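PDB 1RE5: 3-carboxy-cis,cis-muconate cycloisomerase from Pseudomonas putida, which belongs to the fumarase/aspartase superfamily of lyase-like enzymes, largely helical proteins that assemble as tetramers around bundles of long helices. Local coordinates for residues P208-L213 and L219-Q224; L29-A34 and L188-G193. One frame throughout, in Å; residues are numbered along the deposited sequence.

Starting from the N terminus, the chain first lays down helix 21-40, and residues 29-34 on it wait for the extended run 188-193 that follows helix 162-187. Contact 2 therefore closes a long, mostly helical loop of 153 residues. Contact 1 opens only after that, on helix 206-217, and closes a short loop when the chain leaves that helix and comes back along its side at 219-224. The two are in series, neither nested nor crossed, yet their centres lie only about 9 Å apart. Thr220 probably hydrogen-bonds through its backbone to Leu188 and Leu190, and Leu213 packs on Ala34, so helices 21-40 and 206-217 and both connecting loops are tied together.

Contact 1 of 2, residues P208-L213 and L219-Q224; sequences PVAEAL and LTLPEQ
Leu221 does nearly all the work on the loop side, spreading its two methyls over neighbouring residues of the helix. With CG anti to its backbone N (chi1 -174°), the side chain reaches from the loop onto the helix surface at Ala210 and Glu211. The CD1 methyl takes the inner position: its apolar touch is with Ala210 CB at 4.1 Å, and it also lies 4.0 Å from the carbonyl O of the same Ala210. This is the buried side of the contact.

The other side faces solvent. Leu221 CD2 lies against the aliphatic part of Glu211, 3.8 Å from CG of that glutamate. The glutamate chain is extended beyond CG and crosses the leucine at about a right angle, with OE2 of Glu211 3.9 Å from Leu221 CD2. Glu211 is exposed to solvent, and its carboxylate is probably on the open side. No hydrogen bond joins the two segments.

Leu221 also packs on Arg440 of the second subunit, and Glu223 forms a salt bridge with Arg175 of that same subunit. Within the chain, Val209 and Ala212 pack helix 206-217 on helix 21-40, and Leu219 packs on helix 106-142, leaving this helix-to-loop turn between those helices and the subunit interface.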
loop_
_atom_site.group_PDB
_atom_site.type_symbol
_atom_site.label_atom_id
_atom_site.label_comp_id
_atom_site.label_asym_id
_atom_site.label_seq_id
_atom_site.Cartn_x
_atom_site.Cartn_y
_atom_site.Cartn_z
ATOM N N PRO D 208 13.857 4.282 -39.922
ATOM C CA PRO D 208 15.313 4.330 -40.072
ATOM C C PRO D 208 15.942 5.074 -38.903
ATOM O O PRO D 208 16.924 4.618 -38.327
ATOM C CB PRO D 208 15.501 5.056 -41.400
ATOM C CG PRO D 208 14.299 4.616 -42.178
ATOM C CD PRO D 208 13.190 4.741 -41.155
ATOM N N VAL D 209 15.365 6.213 -38.545
ATOM C CA VAL D 209 15.902 6.995 -37.442
ATOM C C VAL D 209 15.770 6.208 -36.143
ATOM O O VAL D 209 16.691 6.187 -35.319
ATOM C CB VAL D 209 15.164 8.350 -37.307
ATOM C CG1 VAL D 209 15.645 9.093 -36.071
ATOM C CG2 VAL D 209 15.416 9.201 -38.544
ATOM N N ALA D 210 14.620 5.553 -35.980
ATOM C CA ALA D 210 14.332 4.747 -34.796
ATOM C C ALA D 210 15.382 3.657 -34.559
ATOM O O ALA D 210 15.967 3.559 -33.474
ATOM C CB ALA D 210 12.950 4.116 -34.930
ATOM N N GLU D 211 15.622 2.844 -35.582
ATOM C CA GLU D 211 16.593 1.762 -35.472
ATOM C C GLU D 211 17.998 2.294 -35.231
ATOM O O GLU D 211 18.735 1.771 -34.393
ATOM C CB GLU D 211 16.529 0.895 -36.725
ATOM C CG GLU D 211 15.088 0.546 -37.056
ATOM C CD GLU D 211 14.940 -0.734 -37.842
ATOM O OE1 GLU D 211 15.592 -0.855 -38.906
ATOM O OE2 GLU D 211 14.162 -1.614 -37.395
ATOM N N ALA D 212 18.360 3.352 -35.949
ATOM C CA ALA D 212 19.670 3.956 -35.775
ATOM C C ALA D 212 19.816 4.403 -34.324
ATOM O O ALA D 212 20.838 4.150 -33.684
ATOM C CB ALA D 212 19.821 5.149 -36.699
ATOM N N LEU D 213 18.780 5.065 -33.809
ATOM C CA LEU D 213 18.775 5.569 -32.435
ATOM C C LEU D 213 18.936 4.464 -31.390
ATOM O O LEU D 213 19.722 4.595 -30.445
ATOM C CB LEU D 213 17.482 6.341 -32.173
ATOM C CG LEU D 213 17.323 6.950 -30.779
ATOM C CD1 LEU D 213 18.593 7.701 -30.376
ATOM C CD2 LEU D 213 16.109 7.883 -30.783
ATOM N N LEU D 219 20.168 -0.095 -27.115
ATOM C CA LEU D 219 18.886 -0.473 -26.553
ATOM C C LEU D 219 18.081 -1.155 -27.642
ATOM O O LEU D 219 18.269 -0.878 -28.826
ATOM C CB LEU D 219 18.106 0.755 -26.088
ATOM C CG LEU D 219 18.651 1.570 -24.927
ATOM C CD1 LEU D 219 17.712 2.742 -24.672
ATOM C CD2 LEU D 219 18.777 0.687 -23.691
ATOM N N THR D 220 17.178 -2.039 -27.249
ATOM C CA THR D 220 16.342 -2.709 -28.219
ATOM C C THR D 220 15.223 -1.756 -28.652
ATOM O O THR D 220 14.870 -0.817 -27.935
ATOM C CB THR D 220 15.709 -3.958 -27.609
ATOM O OG1 THR D 220 16.746 -4.810 -27.126
ATOM C CG2 THR D 220 14.885 -4.722 -28.650
ATOM N N LEU D 221 14.685 -1.996 -29.839
ATOM C CA LEU D 221 13.592 -1.212 -30.360
ATOM C C LEU D 221 12.342 -2.042 -30.022
ATOM O O LEU D 221 12.234 -3.204 -30.424
ATOM C CB LEU D 221 13.748 -1.057 -31.870
ATOM C CG LEU D 221 12.740 -0.125 -32.537
ATOM C CD1 LEU D 221 12.968 1.278 -32.032
ATOM C CD2 LEU D 221 12.894 -0.169 -34.042
ATOM N N PRO D 222 11.392 -1.467 -29.259
ATOM C CA PRO D 222 10.164 -2.188 -28.886
ATOM C C PRO D 222 9.208 -2.335 -30.067
ATOM O O PRO D 222 9.345 -1.631 -31.060
ATOM C CB PRO D 222 9.577 -1.306 -27.792
ATOM C CG PRO D 222 9.933 0.074 -28.281
ATOM C CD PRO D 222 11.384 -0.097 -28.709
ATOM N N GLU D 223 8.234 -3.232 -29.963
ATOM C CA GLU D 223 7.289 -3.413 -31.055
ATOM C C GLU D 223 6.598 -2.081 -31.368
ATOM O O GLU D 223 6.234 -1.814 -32.514
ATOM C CB GLU D 223 6.247 -4.495 -30.707
ATOM C CG GLU D 223 5.067 -4.061 -29.817
ATOM C CD GLU D 223 5.435 -3.805 -28.348
ATOM O OE1 GLU D 223 6.635 -3.826 -27.982
ATOM O OE2 GLU D 223 4.504 -3.574 -27.551
ATOM N N GLN D 224 6.435 -1.245 -30.345
ATOM C CA GLN D 224 5.792 0.057 -30.490
ATOM C C GLN D 224 6.145 0.935 -29.302
ATOM O O GLN D 224 6.633 0.442 -28.292
ATOM C CB GLN D 224 4.271 -0.104 -30.549
ATOM C CG GLN D 224 3.669 -0.879 -29.381
ATOM C CD GLN D 224 2.209 -1.251 -29.622
ATOM O OE1 GLN D 224 1.724 -2.290 -29.152
ATOM N NE2 GLN D 224 1.493 -0.393 -30.350
#

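Contact 2 of 2, residues L29-A34 and L188-G193; sequences LDFEAA and LVLQFG
Phe31 projects from its helix toward the extended run 188-193 and meets it with the far end of its ring. The ring gets there because CG stands anti to the backbone N (chi1 170°), which carries the phenyl group on toward that run. Two apolar groups of the other segment lie at the ring's edge, near its plane. CZ of Phe31 comes to 4.2 Å from CD1 of Phe192, while CE1 of Phe31 lies 4.4 Å from CD1 of Leu190.

Neither partner starts out aimed at the helix; each bends in at its end. Phe192 also has CG anti to its backbone N (chi1 -169°), which swings its ring round to the helix, and the two phenylalanine side chains cross at about a right angle. Leu190 likewise comes nearer at its end, bringing its CD1 methyl up to the phenyl edge. Between these two residues the backbone itself takes part, for Gln191 O approaches Phe31 CE1 obliquely at 4.4 Å. On the helix side, the next residue sends its carboxylate to the same ring: OE1 of Glu32 lies in the plane of the Phe31 ring, at its edge, 3.7 Å from CD2 of Phe31. All four residues that touch across the contact are buried, with no hydrogen bond between the segments.

The run 188-193 is held by other bonds. Gln191 N and Gly193 N donate to Thr112 OG1 and Asp108 OD1 of helix 106-142, and Leu190 O accepts from Trp226 NE1. Leu213 of helix 206-217 packs on both Phe31 and Phe192. The result is a small aromatic and aliphatic core in which an N-terminal helix meets the link that follows one of the long helices, in keeping with the largely helical fold of this lyase superfamily.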
loop_
_atom_site.group_PDB
_atom_site.type_symbol
_atom_site.label_atom_id
_atom_site.label_comp_id
_atom_site.label_asym_id
_atom_site.label_seq_id
_atom_site.Cartn_x
_atom_site.Cartn_y
_atom_site.Cartn_z
ATOM N N LEU D 29 20.412 13.996 -21.882
ATOM C CA LEU D 29 21.372 14.556 -22.815
ATOM C C LEU D 29 21.915 13.439 -23.707
ATOM O O LEU D 29 22.067 13.627 -24.919
ATOM C CB LEU D 29 22.501 15.247 -22.057
ATOM C CG LEU D 29 21.997 16.470 -21.287
ATOM C CD1 LEU D 29 23.096 17.020 -20.376
ATOM C CD2 LEU D 29 21.513 17.516 -22.274
ATOM N N ASP D 30 22.191 12.280 -23.113
ATOM C CA ASP D 30 22.688 11.132 -23.876
ATOM C C ASP D 30 21.706 10.814 -24.997
ATOM O O ASP D 30 22.096 10.447 -26.117
ATOM C CB ASP D 30 22.829 9.908 -22.968
ATOM C CG ASP D 30 24.129 9.908 -22.186
ATOM O OD1 ASP D 30 24.717 10.998 -21.977
ATOM O OD2 ASP D 30 24.558 8.810 -21.772
ATOM N N PHE D 31 20.421 10.954 -24.684
ATOM C CA PHE D 31 19.375 10.704 -25.657
ATOM C C PHE D 31 19.468 11.729 -26.786
ATOM O O PHE D 31 19.467 11.359 -27.961
ATOM C CB PHE D 31 18.002 10.807 -24.999
ATOM C CG PHE D 31 16.866 10.800 -25.982
ATOM C CD1 PHE D 31 16.467 9.610 -26.600
ATOM C CD2 PHE D 31 16.219 11.991 -26.322
ATOM C CE1 PHE D 31 15.445 9.602 -27.536
ATOM C CE2 PHE D 31 15.191 11.994 -27.264
ATOM C CZ PHE D 31 14.802 10.794 -27.873
ATOM N N GLU D 32 19.549 13.009 -26.420
ATOM C CA GLU D 32 19.638 14.098 -27.400
ATOM C C GLU D 32 20.809 13.934 -28.370
ATOM O O GLU D 32 20.641 14.039 -29.593
ATOM C CB GLU D 32 19.744 15.442 -26.676
ATOM C CG GLU D 32 18.491 15.786 -25.870
ATOM C CD GLU D 32 17.220 15.811 -26.727
ATOM O OE1 GLU D 32 16.113 15.709 -26.165
ATOM O OE2 GLU D 32 17.322 15.942 -27.964
ATOM N N ALA D 33 21.995 13.679 -27.819
ATOM C CA ALA D 33 23.180 13.483 -28.636
ATOM C C ALA D 33 22.928 12.309 -29.569
ATOM O O ALA D 33 23.082 12.426 -30.782
ATOM C CB ALA D 33 24.383 13.207 -27.758
ATOM N N ALA D 34 22.526 11.177 -29.006
ATOM C CA ALA D 34 22.253 10.000 -29.819
ATOM C C ALA D 34 21.223 10.289 -30.927
ATOM O O ALA D 34 21.318 9.735 -32.027
ATOM C CB ALA D 34 21.760 8.870 -28.927
ATOM N N LEU D 188 15.099 -3.030 -21.125
ATOM C CA LEU D 188 16.006 -2.162 -21.861
ATOM C C LEU D 188 15.568 -1.888 -23.293
ATOM O O LEU D 188 16.197 -2.351 -24.251
ATOM C CB LEU D 188 17.417 -2.761 -21.842
ATOM C CG LEU D 188 17.983 -2.999 -20.435
ATOM C CD1 LEU D 188 19.421 -3.507 -20.504
ATOM C CD2 LEU D 188 17.921 -1.702 -19.652
ATOM N N VAL D 189 14.484 -1.131 -23.431
ATOM C CA VAL D 189 13.959 -0.769 -24.737
ATOM C C VAL D 189 13.955 0.747 -24.885
ATOM O O VAL D 189 13.968 1.486 -23.890
ATOM C CB VAL D 189 12.518 -1.296 -24.946
ATOM C CG1 VAL D 189 12.531 -2.809 -25.082
ATOM C CG2 VAL D 189 11.613 -0.855 -23.781
ATOM N N LEU D 190 13.944 1.199 -26.136
ATOM C CA LEU D 190 13.947 2.618 -26.439
ATOM C C LEU D 190 12.530 3.185 -26.381
ATOM O O LEU D 190 11.558 2.467 -26.628
ATOM C CB LEU D 190 14.515 2.848 -27.842
ATOM C CG LEU D 190 14.371 4.281 -28.372
ATOM C CD1 LEU D 190 15.459 5.159 -27.757
ATOM C CD2 LEU D 190 14.446 4.282 -29.891
ATOM N N GLN D 191 12.421 4.467 -26.036
ATOM C CA GLN D 191 11.127 5.143 -25.999
ATOM C C GLN D 191 11.217 6.257 -27.030
ATOM O O GLN D 191 11.775 7.332 -26.760
ATOM C CB GLN D 191 10.833 5.777 -24.637
ATOM C CG GLN D 191 9.454 6.429 -24.602
ATOM C CD GLN D 191 8.334 5.404 -24.513
ATOM O OE1 GLN D 191 7.843 5.110 -23.417
ATOM N NE2 GLN D 191 7.938 4.842 -25.654
ATOM N N PHE D 192 10.666 5.998 -28.212
ATOM C CA PHE D 192 10.706 6.974 -29.294
ATOM C C PHE D 192 9.381 6.921 -30.043
ATOM O O PHE D 192 9.162 6.036 -30.876
ATOM C CB PHE D 192 11.873 6.629 -30.229
ATOM C CG PHE D 192 12.187 7.693 -31.239
ATOM C CD1 PHE D 192 12.449 9.004 -30.832
ATOM C CD2 PHE D 192 12.255 7.382 -32.593
ATOM C CE1 PHE D 192 12.779 9.992 -31.769
ATOM C CE2 PHE D 192 12.583 8.356 -33.530
ATOM C CZ PHE D 192 12.847 9.667 -33.117
ATOM N N GLY D 193 8.497 7.862 -29.742
ATOM C CA GLY D 193 7.209 7.859 -30.396
ATOM C C GLY D 193 6.732 9.233 -30.796
ATOM O O GLY D 193 5.782 9.350 -31.567
#